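Local coordinates for probable glutamine-binding lipoprotein GlnH (GLNBP) (Mycobacterium tuberculosis, PDB 6H20) that binds amino acids such as aspartate, glutamate and asparagine outside the cell and probably signals to a protein kinase that controls glutamate metabolism, at residues T262-T265 with L266-W270. Numbering follows the deposited sequence.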
ATOM      1  N   THR A 262     -13.597 -14.678   1.228  1.00 18.57           N
ATOM      2  CA  THR A 262     -13.577 -13.302   1.728  1.00 17.56           C
ATOM      3  C   THR A 262     -12.716 -12.400   0.855  1.00 19.91           C
ATOM      4  O   THR A 262     -13.105 -11.264   0.557  1.00 19.10           O
ATOM      5  CB  THR A 262     -13.069 -13.269   3.171  1.00 17.77           C
ATOM      6  OG1 THR A 262     -13.950 -14.026   4.008  1.00 21.67           O
ATOM      7  CG2 THR A 262     -13.027 -11.836   3.684  1.00 19.20           C
ATOM      8  N   TRP A 263     -11.550 -12.884   0.428  1.00 19.35           N
ATOM      9  CA  TRP A 263     -10.694 -12.068  -0.430  1.00 16.67           C
ATOM     10  C   TRP A 263     -11.424 -11.693  -1.713  1.00 20.12           C
ATOM     11  O   TRP A 263     -11.419 -10.526  -2.128  1.00 18.99           O
ATOM     12  CB  TRP A 263      -9.395 -12.816  -0.731  1.00 19.22           C
ATOM     13  CG  TRP A 263      -8.345 -11.964  -1.355  1.00 19.03           C
ATOM     14  CD1 TRP A 263      -7.334 -11.324  -0.709  1.00 18.20           C
ATOM     15  CD2 TRP A 263      -8.199 -11.649  -2.749  1.00 20.24           C
ATOM     16  NE1 TRP A 263      -6.558 -10.631  -1.604  1.00 20.11           N
ATOM     17  CE2 TRP A 263      -7.062 -10.813  -2.864  1.00 22.08           C
ATOM     18  CE3 TRP A 263      -8.902 -12.001  -3.907  1.00 21.82           C
ATOM     19  CZ2 TRP A 263      -6.621 -10.316  -4.088  1.00 24.28           C
ATOM     20  CZ3 TRP A 263      -8.457 -11.500  -5.128  1.00 22.94           C
ATOM     21  CH2 TRP A 263      -7.324 -10.670  -5.201  1.00 22.50           C
ATOM     22  N   ASN A 264     -12.081 -12.668  -2.344  1.00 20.74           N
ATOM     23  CA  ASN A 264     -12.837 -12.378  -3.561  1.00 23.51           C
ATOM     24  C   ASN A 264     -13.915 -11.328  -3.304  1.00 20.58           C
ATOM     25  O   ASN A 264     -14.121 -10.413  -4.118  1.00 20.60           O
ATOM     26  CB  ASN A 264     -13.469 -13.670  -4.077  1.00 22.10           C
ATOM     27  CG  ASN A 264     -14.247 -13.463  -5.352  1.00 29.61           C
ATOM     28  OD1 ASN A 264     -13.669 -13.358  -6.436  1.00 36.77           O
ATOM     29  ND2 ASN A 264     -15.567 -13.386  -5.230  1.00 31.83           N
ATOM     30  N   THR A 265     -14.612 -11.447  -2.176  1.00 21.23           N
ATOM     31  CA  THR A 265     -15.658 -10.491  -1.831  1.00 22.78           C
ATOM     32  C   THR A 265     -15.083  -9.090  -1.663  1.00 23.73           C
ATOM     33  O   THR A 265     -15.666  -8.106  -2.142  1.00 23.37           O
ATOM     34  CB  THR A 265     -16.361 -10.964  -0.557  1.00 24.75           C
ATOM     35  OG1 THR A 265     -17.083 -12.175  -0.834  1.00 25.79           O
ATOM     36  CG2 THR A 265     -17.317  -9.909  -0.022  1.00 26.63           C
ATOM     37  N   LEU A 266     -13.921  -8.984  -1.015  1.00 20.54           N
ATOM     38  CA  LEU A 266     -13.305  -7.679  -0.807  1.00 19.00           C
ATOM     39  C   LEU A 266     -12.812  -7.072  -2.111  1.00 21.80           C
ATOM     40  O   LEU A 266     -12.930  -5.856  -2.309  1.00 19.84           O
ATOM     41  CB  LEU A 266     -12.164  -7.789   0.206  1.00 19.58           C
ATOM     42  CG  LEU A 266     -12.600  -8.159   1.623  1.00 22.33           C
ATOM     43  CD1 LEU A 266     -11.377  -8.217   2.534  1.00 22.25           C
ATOM     44  CD2 LEU A 266     -13.627  -7.168   2.157  1.00 22.58           C
ATOM     45  N   TYR A 267     -12.239  -7.886  -3.004  1.00 19.66           N
ATOM     46  CA  TYR A 267     -11.845  -7.373  -4.313  1.00 21.44           C
ATOM     47  C   TYR A 267     -13.054  -6.843  -5.068  1.00 23.18           C
ATOM     48  O   TYR A 267     -13.011  -5.751  -5.643  1.00 23.81           O
ATOM     49  CB  TYR A 267     -11.153  -8.465  -5.140  1.00 23.73           C
ATOM     50  CG  TYR A 267     -10.381  -7.916  -6.334  1.00 22.68           C
ATOM     51  CD1 TYR A 267     -11.020  -7.597  -7.533  1.00 35.00           C
ATOM     52  CD2 TYR A 267      -9.017  -7.702  -6.247  1.00 29.45           C
ATOM     53  CE1 TYR A 267     -10.302  -7.083  -8.617  1.00 26.31           C
ATOM     54  CE2 TYR A 267      -8.298  -7.196  -7.311  1.00 34.44           C
ATOM     55  CZ  TYR A 267      -8.938  -6.888  -8.487  1.00 28.09           C
ATOM     56  OH  TYR A 267      -8.188  -6.384  -9.529  1.00 43.67           O
ATOM     57  N   ARG A 268     -14.141  -7.612  -5.085  1.00 21.27           N
ATOM     58  CA  ARG A 268     -15.335  -7.161  -5.789  1.00 22.99           C
ATOM     59  C   ARG A 268     -15.933  -5.921  -5.133  1.00 25.69           C
ATOM     60  O   ARG A 268     -16.512  -5.073  -5.817  1.00 27.88           O
ATOM     61  CB  ARG A 268     -16.347  -8.303  -5.883  1.00 28.69           C
ATOM     62  CG  ARG A 268     -15.869  -9.462  -6.759  1.00 29.55           C
ATOM     63  CD  ARG A 268     -16.957 -10.513  -7.014  1.00 36.20           C
ATOM     64  NE  ARG A 268     -17.712 -10.844  -5.810  1.00 42.23           N
ATOM     65  CZ  ARG A 268     -18.899 -10.329  -5.506  1.00 43.55           C
ATOM     66  NH1 ARG A 268     -19.470  -9.456  -6.327  1.00 45.98           N
ATOM     67  NH2 ARG A 268     -19.511 -10.681  -4.382  1.00 46.07           N
ATOM     68  N   LYS A 269     -15.776  -5.782  -3.816  1.00 26.82           N
ATOM     69  CA  LYS A 269     -16.325  -4.623  -3.122  1.00 25.01           C
ATOM     70  C   LYS A 269     -15.584  -3.346  -3.497  1.00 22.27           C
ATOM     71  O   LYS A 269     -16.203  -2.285  -3.652  1.00 25.07           O
ATOM     72  CB  LYS A 269     -16.248  -4.871  -1.614  1.00 23.43           C
ATOM     73  CG  LYS A 269     -16.743  -3.754  -0.714  1.00 26.24           C
ATOM     74  CD  LYS A 269     -16.714  -4.234   0.736  1.00 27.33           C
ATOM     75  CE  LYS A 269     -17.049  -3.136   1.731  1.00 26.66           C
ATOM     76  NZ  LYS A 269     -16.746  -3.613   3.117  1.00 29.65           N
ATOM     77  N   TRP A 270     -14.268  -3.430  -3.698  1.00 20.79           N
ATOM     78  CA  TRP A 270     -13.421  -2.248  -3.783  1.00 19.57           C
ATOM     79  C   TRP A 270     -12.745  -2.024  -5.128  1.00 22.43           C
ATOM     80  O   TRP A 270     -12.488  -0.869  -5.478  1.00 23.81           O
ATOM     81  CB  TRP A 270     -12.333  -2.299  -2.689  1.00 17.77           C
ATOM     82  CG  TRP A 270     -12.913  -2.145  -1.316  1.00 18.71           C
ATOM     83  CD1 TRP A 270     -12.954  -3.092  -0.318  1.00 17.33           C
ATOM     84  CD2 TRP A 270     -13.585  -0.995  -0.801  1.00 19.05           C
ATOM     85  NE1 TRP A 270     -13.590  -2.583   0.790  1.00 19.58           N
ATOM     86  CE2 TRP A 270     -13.984  -1.297   0.520  1.00 19.52           C
ATOM     87  CE3 TRP A 270     -13.868   0.278  -1.322  1.00 19.15           C
ATOM     88  CZ2 TRP A 270     -14.667  -0.383   1.318  1.00 23.81           C
ATOM     89  CZ3 TRP A 270     -14.549   1.182  -0.527  1.00 22.11           C
ATOM     90  CH2 TRP A 270     -14.932   0.852   0.784  1.00 23.67           C
TER
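W263 and Y267 both hold CG anti to the backbone N (chi1 -168° in W263). The two rings therefore leave the helix side by side, pointing the same way. Their planes differ by 28°, but they are slid apart with little overlap, the centroid of the six-membered ring of W263 lying 5.4 Å from that of the Y267 ring. W263 CH2 touches Y267 CD2 at 3.6 Å. Y267 CB lies over one face of the indole.

T262 and L266 repeat the i to i+4 pattern more loosely. T262 CG2 meets L266 CD1 at 4.1 Å, and L266 CG sits 3.3 Å from T262 O. On the outer side, R268 runs past N264. Its CG lies 3.3 Å from N264 O, and its chain then bends at chi3, bringing the guanidinium beside the N264 side chain.

Four backbone bonds tie the two halves together. L266 N, Y267 N and R268 N donate to T262 O, W263 O and N264 O. K269 N reaches T265 O at 2.9 Å, with a more bent N-H...O angle of 139°.

Helix 262-270 follows helix 244-259 closely and is amphipathic: W263, L266 and Y267 are buried, while T265, R268 and K269 lie on the exposed side. This i to i+4 packing lies on the last helix of the solute-binding-protein fold, with the Y267 side chain about 12 Å from that of D209 in the ligand site. T262 OG1 bonds D260 and T265 OG1 bonds G261 O. The indole NH of W263 bonds Y138 O. Both aromatic rings pack on L139 of strand 139-148. P280 and P281 lie against W263, and P278 against Y267. T262 and L266 face helix 77-90, where D80 takes a salt bridge from K269 and a hydrogen bond from W270.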